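Local coordinates for cell division control protein (PDB 6RPP) that probably excises itself by protein splicing from an archaeal MCM replicative helicase precursor, as an intein of the HINT fold, at residues D114-A122 with W131-E139; T75-V83 with R90-P98. The protein carries 2 engineered substitutions. One frame throughout, in Å; residues are numbered along the deposited sequence. Where two conformers were deposited one is given.

How the interactions relate
Interactions 1 and 2 are two antiparallel hairpins that follow each other along the chain, interaction 2 first, and their centres lie about 13 Å apart. They share one sheet, in the order 90-93, 80-85, 128-140, 120-125, with 90-93 at the edge. A probable hydrogen bond, L82 N to L138 O at 2.7 Å, joins the hairpins. Beside it M81 SD packs 3.6 Å from I137 CG2, while M80 O meets E139 CG at 3.6 Å. The T94-H97 turn, which matches the TxxH motif of inteins, lies against the N-terminus, T94 OG1 bonding A2 O and A4 N and T96 OG1 bonding S1 OG, consistent with a place at the splicing centre. Interaction 1 lies farther out.

Interaction 1 (D114-A122 with W131-E139); sequences DLEEGNKIA and WDEVAEILE
I121 and D132 form the hydrogen-bonded pair of this antiparallel contact, I121 N giving to D132 O at 3.0 Å and D132 N to I121 O at 2.9 Å. V134 N reaches N119 O at 2.7 Å and V134 O accepts from G118 N. These bonds close a beta hairpin of the intein's HINT fold, its first strand entered through a type II turn from E116 to N119. G118 takes the third place of that turn, with positive phi (99°), where a side chain would jam against the preceding carbonyl. N119 OD1 braces the turn by accepting E116 N from above its carbonyl plane, and also binds R110. Apolar contacts lie at both ends: A122 CB sits over one face of the W131 six-membered ring, 4.1 Å from its centroid, and I137 CD1 abuts L115 CB at 3.8 Å. V134 sets CG2 beside its backbone N (CG1 anti to N, chi1 173°), where it meets I121 CG2 at 4.0 Å. Among the charged chains, K120 and E133 run side by side, CG to CG at 3.8 Å, but E133 OE1 makes its salt bridge to R86. Water 1 gives to E117 OE2 and accepts from I137 N.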
loop_
_atom_site.group_PDB
_atom_site.type_symbol
_atom_site.label_atom_id
_atom_site.label_comp_id
_atom_site.label_asym_id
_atom_site.label_seq_id
_atom_site.Cartn_x
_atom_site.Cartn_y
_atom_site.Cartn_z
ATOM N N ASP A 114 4.963 6.191 13.461
ATOM C CA ASP A 114 6.317 6.353 14.001
ATOM C C ASP A 114 7.224 7.149 13.058
ATOM O O ASP A 114 8.368 7.450 13.430
ATOM C CB ASP A 114 6.953 4.971 14.250
ATOM C CG ASP A 114 6.175 4.125 15.260
ATOM O OD1 ASP A 114 5.278 4.669 15.931
ATOM O OD2 ASP A 114 6.458 2.910 15.379
ATOM N N LEU A 115 6.731 7.504 11.864
ATOM C CA LEU A 115 7.518 8.303 10.919
ATOM C C LEU A 115 7.747 9.710 11.428
ATOM O O LEU A 115 6.885 10.315 12.083
ATOM C CB LEU A 115 6.813 8.438 9.582
ATOM C CG LEU A 115 6.680 7.233 8.668
ATOM C CD1 LEU A 115 5.793 7.671 7.506
ATOM C CD2 LEU A 115 8.005 6.860 8.120
ATOM N N GLU A 116 8.925 10.216 11.135
ATOM C CA GLU A 116 9.269 11.581 11.476
ATOM C C GLU A 116 9.578 12.329 10.190
ATOM O O GLU A 116 10.022 11.737 9.205
ATOM C CB GLU A 116 10.471 11.643 12.425
ATOM C CG GLU A 116 10.314 10.781 13.684
ATOM C CD GLU A 116 9.519 11.460 14.798
ATOM O OE1 GLU A 116 9.752 12.662 15.071
ATOM O OE2 GLU A 116 8.669 10.775 15.416
ATOM N N GLU A 117 9.353 13.639 10.216
ATOM C CA GLU A 117 9.781 14.443 9.084
ATOM C C GLU A 117 11.264 14.259 8.827
ATOM O O GLU A 117 12.083 14.302 9.761
ATOM C CB GLU A 117 9.450 15.913 9.330
ATOM C CG GLU A 117 7.960 16.073 9.566
ATOM C CD GLU A 117 7.522 17.510 9.807
ATOM O OE1 GLU A 117 8.376 18.434 9.709
ATOM O OE2 GLU A 117 6.309 17.688 10.083
ATOM N N GLY A 118 11.606 14.057 7.545
ATOM C CA GLY A 118 12.971 13.788 7.121
ATOM C C GLY A 118 13.271 12.320 6.880
ATOM O O GLY A 118 14.263 12.009 6.201
ATOM N N ASN A 119 12.471 11.412 7.446
ATOM C CA ASN A 119 12.661 9.989 7.176
ATOM C C ASN A 119 12.497 9.765 5.678
ATOM O O ASN A 119 11.503 10.197 5.077
ATOM C CB ASN A 119 11.639 9.124 7.922
ATOM C CG ASN A 119 11.843 9.045 9.442
ATOM O OD1 ASN A 119 10.913 8.547 10.100
ATOM N ND2 ASN A 119 12.989 9.465 9.993
ATOM N N LYS A 120 13.459 9.095 5.057
ATOM C CA LYS A 120 13.367 8.838 3.608
ATOM C C LYS A 120 12.631 7.527 3.296
ATOM O O LYS A 120 13.027 6.450 3.754
ATOM C CB LYS A 120 14.792 8.812 3.034
ATOM C CG LYS A 120 15.444 10.178 3.080
ATOM C CD LYS A 120 16.842 10.123 2.455
ATOM C CE LYS A 120 17.387 11.515 2.266
ATOM N NZ LYS A 120 18.732 11.505 1.598
ATOM N N ILE A 121 11.591 7.606 2.449
ATOM C CA ILE A 121 10.803 6.434 2.088
ATOM C C ILE A 121 10.971 6.193 0.595
ATOM O O ILE A 121 11.384 7.069 -0.164
ATOM C CB ILE A 121 9.292 6.536 2.453
ATOM C CG1 ILE A 121 8.612 7.714 1.762
ATOM C CG2 ILE A 121 9.168 6.656 4.006
ATOM C CD1 ILE A 121 7.096 7.607 1.760
ATOM N N ALA A 122 10.611 4.993 0.172
ATOM C CA ALA A 122 10.884 4.561 -1.186
ATOM C C ALA A 122 9.779 4.999 -2.152
ATOM O O ALA A 122 8.603 4.733 -1.914
ATOM C CB ALA A 122 11.016 3.036 -1.196
ATOM N N TRP A 131 14.733 7.816 -2.875
ATOM C CA TRP A 131 14.496 7.870 -1.432
ATOM C C TRP A 131 14.098 9.298 -1.079
ATOM O O TRP A 131 14.898 10.245 -1.224
ATOM C CB TRP A 131 15.724 7.411 -0.635
ATOM C CG TRP A 131 15.947 5.937 -0.829
ATOM C CD1 TRP A 131 16.859 5.350 -1.659
ATOM C CD2 TRP A 131 15.267 4.876 -0.170
ATOM N NE1 TRP A 131 16.778 3.988 -1.565
ATOM C CE2 TRP A 131 15.815 3.665 -0.646
ATOM C CE3 TRP A 131 14.256 4.824 0.788
ATOM C CZ2 TRP A 131 15.367 2.424 -0.215
ATOM C CZ3 TRP A 131 13.810 3.581 1.220
ATOM C CH2 TRP A 131 14.358 2.404 0.709
ATOM N N ASP A 132 12.884 9.469 -0.549
ATOM C CA ASP A 132 12.213 10.756 -0.526
ATOM C C ASP A 132 11.815 11.107 0.911
ATOM O O ASP A 132 11.048 10.363 1.532
ATOM C CB ASP A 132 10.984 10.667 -1.460
ATOM C CG ASP A 132 10.239 11.959 -1.612
ATOM O OD1 ASP A 132 10.653 13.001 -1.071
ATOM O OD2 ASP A 132 9.175 11.881 -2.308
ATOM N N GLU A 133 12.329 12.224 1.431
ATOM C CA GLU A 133 12.025 12.632 2.810
ATOM C C GLU A 133 10.538 12.821 3.044
ATOM O O GLU A 133 9.851 13.547 2.303
ATOM C CB GLU A 133 12.739 13.941 3.153
ATOM C CG GLU A 133 14.249 13.765 3.131
ATOM C CD GLU A 133 15.005 15.012 3.538
ATOM O OE1 GLU A 133 14.374 15.950 4.060
ATOM O OE2 GLU A 133 16.238 15.045 3.336
ATOM N N VAL A 134 10.045 12.234 4.135
ATOM C CA VAL A 134 8.713 12.632 4.586
ATOM C C VAL A 134 8.716 14.128 4.937
ATOM O O VAL A 134 9.643 14.646 5.598
ATOM C CB VAL A 134 8.295 11.763 5.790
ATOM C CG1 VAL A 134 6.979 12.273 6.412
ATOM C CG2 VAL A 134 8.185 10.306 5.385
ATOM N N ALA A 135 7.664 14.841 4.509
ATOM C CA ALA A 135 7.437 16.259 4.741
ATOM C C ALA A 135 6.544 16.499 5.951
ATOM O O ALA A 135 6.864 17.341 6.792
ATOM C CB ALA A 135 6.822 16.928 3.487
ATOM N N GLU A 136 5.444 15.765 6.061
ATOM C CA GLU A 136 4.479 15.923 7.128
ATOM C C GLU A 136 3.676 14.641 7.226
ATOM O O GLU A 136 3.420 13.956 6.210
ATOM C CB GLU A 136 3.509 17.107 6.897
ATOM C CG GLU A 136 4.069 18.497 6.744
ATOM C CD GLU A 136 4.170 18.917 5.281
ATOM O OE1 GLU A 136 3.343 18.442 4.461
ATOM O OE2 GLU A 136 5.076 19.714 4.951
ATOM N N ILE A 137 3.236 14.341 8.438
ATOM C CA ILE A 137 2.279 13.274 8.689
ATOM C C ILE A 137 1.120 13.898 9.437
ATOM O O ILE A 137 1.341 14.547 10.469
ATOM C CB ILE A 137 2.860 12.124 9.531
ATOM C CG1 ILE A 137 4.149 11.583 8.896
ATOM C CG2 ILE A 137 1.773 11.025 9.754
ATOM C CD1 ILE A 137 5.390 11.992 9.701
ATOM N N LEU A 138 -0.096 13.682 8.952
ATOM C CA LEU A 138 -1.279 14.331 9.541
ATOM C C LEU A 138 -2.350 13.291 9.830
ATOM O O LEU A 138 -2.828 12.619 8.898
ATOM C CB LEU A 138 -1.848 15.394 8.596
ATOM C CG LEU A 138 -3.093 16.127 9.106
ATOM C CD1 LEU A 138 -2.918 16.596 10.562
ATOM C CD2 LEU A 138 -3.420 17.309 8.202
ATOM N N GLU A 139 -2.774 13.214 11.096
ATOM C CA GLU A 139 -3.862 12.328 11.485
ATOM C C GLU A 139 -5.215 12.882 11.048
ATOM O O GLU A 139 -5.418 14.098 11.100
ATOM C CB GLU A 139 -3.831 12.193 13.000
ATOM C CG GLU A 139 -4.682 11.130 13.562
ATOM C CD GLU A 139 -4.442 10.993 15.043
ATOM O OE1 GLU A 139 -3.558 10.198 15.429
ATOM O OE2 GLU A 139 -5.115 11.716 15.810
HETATM O O HOH W 1 4.583 15.799 10.649
HETATM O O HOH W 2 16.775 13.043 6.047
HETATM O O HOH W 3 17.807 10.307 -1.425
#

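Interaction 2 (T75-V83 with R90-P98); sequences TAPKKMMLV and RIRVTPTHP
L82 turns CG anti to its backbone N (chi1 160°) and R92 runs extended from CG to NE, which lays the guanidinium flat against the leucine: L82 CD1 stands 4.1 Å above its plane, over the centre, and L82 CB lies 3.8 Å from R92 NH1. The bends of M80 at chi2 and chi3 bring its methyl across to the backbone of V93, CE 3.5 Å from V93 C, while SD rests beside T94 CG2. M81 with V93 and V83 with I91 are the hydrogen-bonded pairs of an antiparallel hairpin; M81 N gives to V93 O at 2.8 Å and V83 N to I91 O nearly straight, at 175°. Side chains of these four share the sheet face away from L82 and R92. With an alanine in place of R92, the side of L82 under the guanidinium would probably be left more open, and Y140 would probably lose its cation-pi partner. T94 to H97 form a type I turn whose TPTH sequence fits the block B TxxH motif of inteins, consistent with a part in the first splicing step. P95 CD meets K79 O at 3.2 Å and also P77 CG, packing the turn against the approach to strand 80-85.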
loop_
_atom_site.group_PDB
_atom_site.type_symbol
_atom_site.label_atom_id
_atom_site.label_comp_id
_atom_site.label_asym_id
_atom_site.label_seq_id
_atom_site.Cartn_x
_atom_site.Cartn_y
_atom_site.Cartn_z
ATOM N N THR A 75 -11.903 -3.477 8.243
ATOM C CA THR A 75 -12.507 -2.341 8.914
ATOM C C THR A 75 -11.473 -1.233 9.138
ATOM O O THR A 75 -10.364 -1.472 9.639
ATOM C CB THR A 75 -13.111 -2.793 10.252
ATOM O OG1 THR A 75 -14.047 -3.847 10.002
ATOM C CG2 THR A 75 -13.835 -1.673 10.965
ATOM N N ALA A 76 -11.858 -0.019 8.813
ATOM C CA ALA A 76 -10.961 1.096 9.058
ATOM C C ALA A 76 -10.751 1.289 10.566
ATOM O O ALA A 76 -11.689 1.148 11.380
ATOM C CB ALA A 76 -11.529 2.368 8.441
ATOM N N PRO A 77 -9.542 1.645 10.981
ATOM C CA PRO A 77 -9.339 2.066 12.374
ATOM C C PRO A 77 -10.011 3.415 12.706
ATOM O O PRO A 77 -10.564 4.092 11.814
ATOM C CB PRO A 77 -7.812 2.135 12.476
ATOM C CG PRO A 77 -7.344 2.469 11.097
ATOM C CD PRO A 77 -8.289 1.675 10.171
ATOM N N LYS A 78 -9.987 3.786 13.989
ATOM C CA LYS A 78 -10.662 4.995 14.394
ATOM C C LYS A 78 -9.952 6.227 13.857
ATOM O O LYS A 78 -10.597 7.278 13.680
ATOM C CB LYS A 78 -10.757 5.019 15.922
ATOM C CG LYS A 78 -11.661 3.930 16.530
ATOM C CD LYS A 78 -13.114 4.100 16.088
ATOM C CE LYS A 78 -14.103 3.378 17.026
ATOM N NZ LYS A 78 -15.541 3.565 16.579
ATOM N N LYS A 79 -8.635 6.128 13.601
ATOM C CA LYS A 79 -7.819 7.226 13.083
ATOM C C LYS A 79 -7.026 6.710 11.900
ATOM O O LYS A 79 -6.668 5.533 11.849
ATOM C CB LYS A 79 -6.820 7.822 14.149
ATOM C CG LYS A 79 -7.568 8.302 15.378
ATOM C CD LYS A 79 -6.725 9.042 16.383
ATOM C CE LYS A 79 -7.583 10.039 17.187
ATOM N NZ LYS A 79 -8.798 10.531 16.460
ATOM N N MET A 80 -6.753 7.609 10.936
ATOM C CA MET A 80 -5.892 7.331 9.789
ATOM C C MET A 80 -4.814 8.408 9.680
ATOM O O MET A 80 -4.840 9.407 10.386
ATOM C CB MET A 80 -6.700 7.258 8.461
ATOM C CG MET A 80 -7.814 6.181 8.362
ATOM S SD MET A 80 -7.050 4.597 7.934
ATOM C CE MET A 80 -6.623 4.880 6.179
ATOM N N MET A 81 -3.808 8.164 8.812
ATOM C CA MET A 81 -2.704 9.112 8.651
ATOM C C MET A 81 -2.547 9.478 7.192
ATOM O O MET A 81 -2.502 8.601 6.331
ATOM C CB MET A 81 -1.351 8.557 9.161
ATOM C CG MET A 81 -1.283 8.111 10.582
ATOM S SD MET A 81 -1.091 9.606 11.498
ATOM C CE MET A 81 -0.765 8.964 13.143
ATOM N N LEU A 82 -2.380 10.762 6.923
ATOM C CA LEU A 82 -1.998 11.229 5.597
ATOM C C LEU A 82 -0.503 11.465 5.639
ATOM O O LEU A 82 -0.025 12.263 6.448
ATOM C CB LEU A 82 -2.762 12.511 5.225
ATOM C CG LEU A 82 -2.172 13.383 4.118
ATOM C CD1 LEU A 82 -2.264 12.625 2.795
ATOM C CD2 LEU A 82 -2.900 14.732 4.061
ATOM N N VAL A 83 0.223 10.828 4.733
ATOM C CA VAL A 83 1.677 10.929 4.680
ATOM C C VAL A 83 2.031 11.674 3.421
ATOM O O VAL A 83 1.553 11.309 2.340
ATOM C CB VAL A 83 2.325 9.548 4.692
ATOM C CG1 VAL A 83 3.869 9.639 4.500
ATOM C CG2 VAL A 83 1.971 8.863 5.964
ATOM N N ARG A 90 1.691 11.566 -1.926
ATOM C CA ARG A 90 0.715 11.661 -0.835
ATOM C C ARG A 90 0.007 10.313 -0.727
ATOM O O ARG A 90 -0.368 9.736 -1.765
ATOM C CB ARG A 90 -0.329 12.730 -1.133
ATOM C CG ARG A 90 0.190 14.167 -1.249
ATOM C CD ARG A 90 -0.904 15.053 -1.842
ATOM N NE ARG A 90 -1.245 16.183 -0.976
ATOM C CZ ARG A 90 -2.302 16.216 -0.166
ATOM N NH1 ARG A 90 -3.135 15.177 -0.106
ATOM N NH2 ARG A 90 -2.530 17.293 0.582
ATOM N N ILE A 91 -0.204 9.797 0.490
ATOM C CA ILE A 91 -0.967 8.548 0.608
ATOM C C ILE A 91 -1.656 8.569 1.973
ATOM O O ILE A 91 -1.113 9.093 2.952
ATOM C CB ILE A 91 -0.039 7.316 0.429
ATOM C CG1 ILE A 91 -0.881 6.015 0.335
ATOM C CG2 ILE A 91 1.023 7.263 1.570
ATOM C CD1 ILE A 91 -0.079 4.833 -0.119
ATOM N N ARG A 92 -2.831 7.938 2.062
ATOM C CA ARG A 92 -3.594 7.852 3.305
ATOM C C ARG A 92 -3.591 6.407 3.748
ATOM O O ARG A 92 -3.991 5.517 2.956
ATOM C CB ARG A 92 -5.023 8.388 3.097
ATOM C CG ARG A 92 -5.061 9.887 2.732
ATOM C CD ARG A 92 -6.413 10.439 2.634
ATOM N NE ARG A 92 -6.411 11.847 2.228
ATOM C CZ ARG A 92 -6.394 12.896 3.048
ATOM N NH1 ARG A 92 -6.424 12.733 4.367
ATOM N NH2 ARG A 92 -6.391 14.126 2.530
ATOM N N VAL A 93 -3.066 6.157 4.969
ATOM C CA VAL A 93 -2.805 4.796 5.446
ATOM C C VAL A 93 -3.244 4.648 6.892
ATOM O O VAL A 93 -3.407 5.632 7.629
ATOM C CB VAL A 93 -1.320 4.401 5.331
ATOM C CG1 VAL A 93 -0.823 4.534 3.869
ATOM C CG2 VAL A 93 -0.466 5.316 6.197
ATOM N N THR A 94 -3.382 3.369 7.321
ATOM C CA THR A 94 -3.635 3.151 8.731
ATOM C C THR A 94 -2.393 3.506 9.568
ATOM O O THR A 94 -1.254 3.522 9.081
ATOM C CB THR A 94 -4.016 1.699 8.999
ATOM O OG1 THR A 94 -2.901 0.870 8.640
ATOM C CG2 THR A 94 -5.227 1.284 8.166
ATOM N N PRO A 95 -2.585 3.799 10.848
ATOM C CA PRO A 95 -1.435 4.248 11.643
ATOM C C PRO A 95 -0.338 3.205 11.782
ATOM O O PRO A 95 0.830 3.576 11.941
ATOM C CB PRO A 95 -2.064 4.586 13.006
ATOM C CG PRO A 95 -3.503 4.968 12.628
ATOM C CD PRO A 95 -3.877 4.002 11.548
ATOM N N THR A 96 -0.660 1.906 11.735
ATOM C CA THR A 96 0.384 0.884 11.836
ATOM C C THR A 96 0.903 0.414 10.492
ATOM O O THR A 96 1.777 -0.454 10.479
ATOM C CB THR A 96 -0.096 -0.351 12.637
ATOM O OG1 THR A 96 -1.224 -0.980 12.001
ATOM C CG2 THR A 96 -0.483 0.047 14.034
ATOM N N HIS A 97 0.446 1.003 9.387
ATOM C CA HIS A 97 0.950 0.607 8.081
ATOM C C HIS A 97 2.441 0.906 7.993
ATOM O O HIS A 97 2.841 2.061 8.223
ATOM C CB HIS A 97 0.190 1.390 7.019
ATOM C CG HIS A 97 0.641 1.110 5.631
ATOM N ND1 HIS A 97 0.117 0.088 4.875
ATOM C CD2 HIS A 97 1.553 1.741 4.854
ATOM C CE1 HIS A 97 0.751 0.038 3.717
ATOM N NE2 HIS A 97 1.587 1.064 3.653
ATOM N N PRO A 98 3.287 -0.066 7.620
ATOM C CA PRO A 98 4.728 0.191 7.606
ATOM C C PRO A 98 5.210 0.722 6.266
ATOM O O PRO A 98 4.672 0.404 5.210
ATOM C CB PRO A 98 5.337 -1.185 7.902
ATOM C CG PRO A 98 4.344 -2.145 7.392
ATOM C CD PRO A 98 2.976 -1.503 7.543
#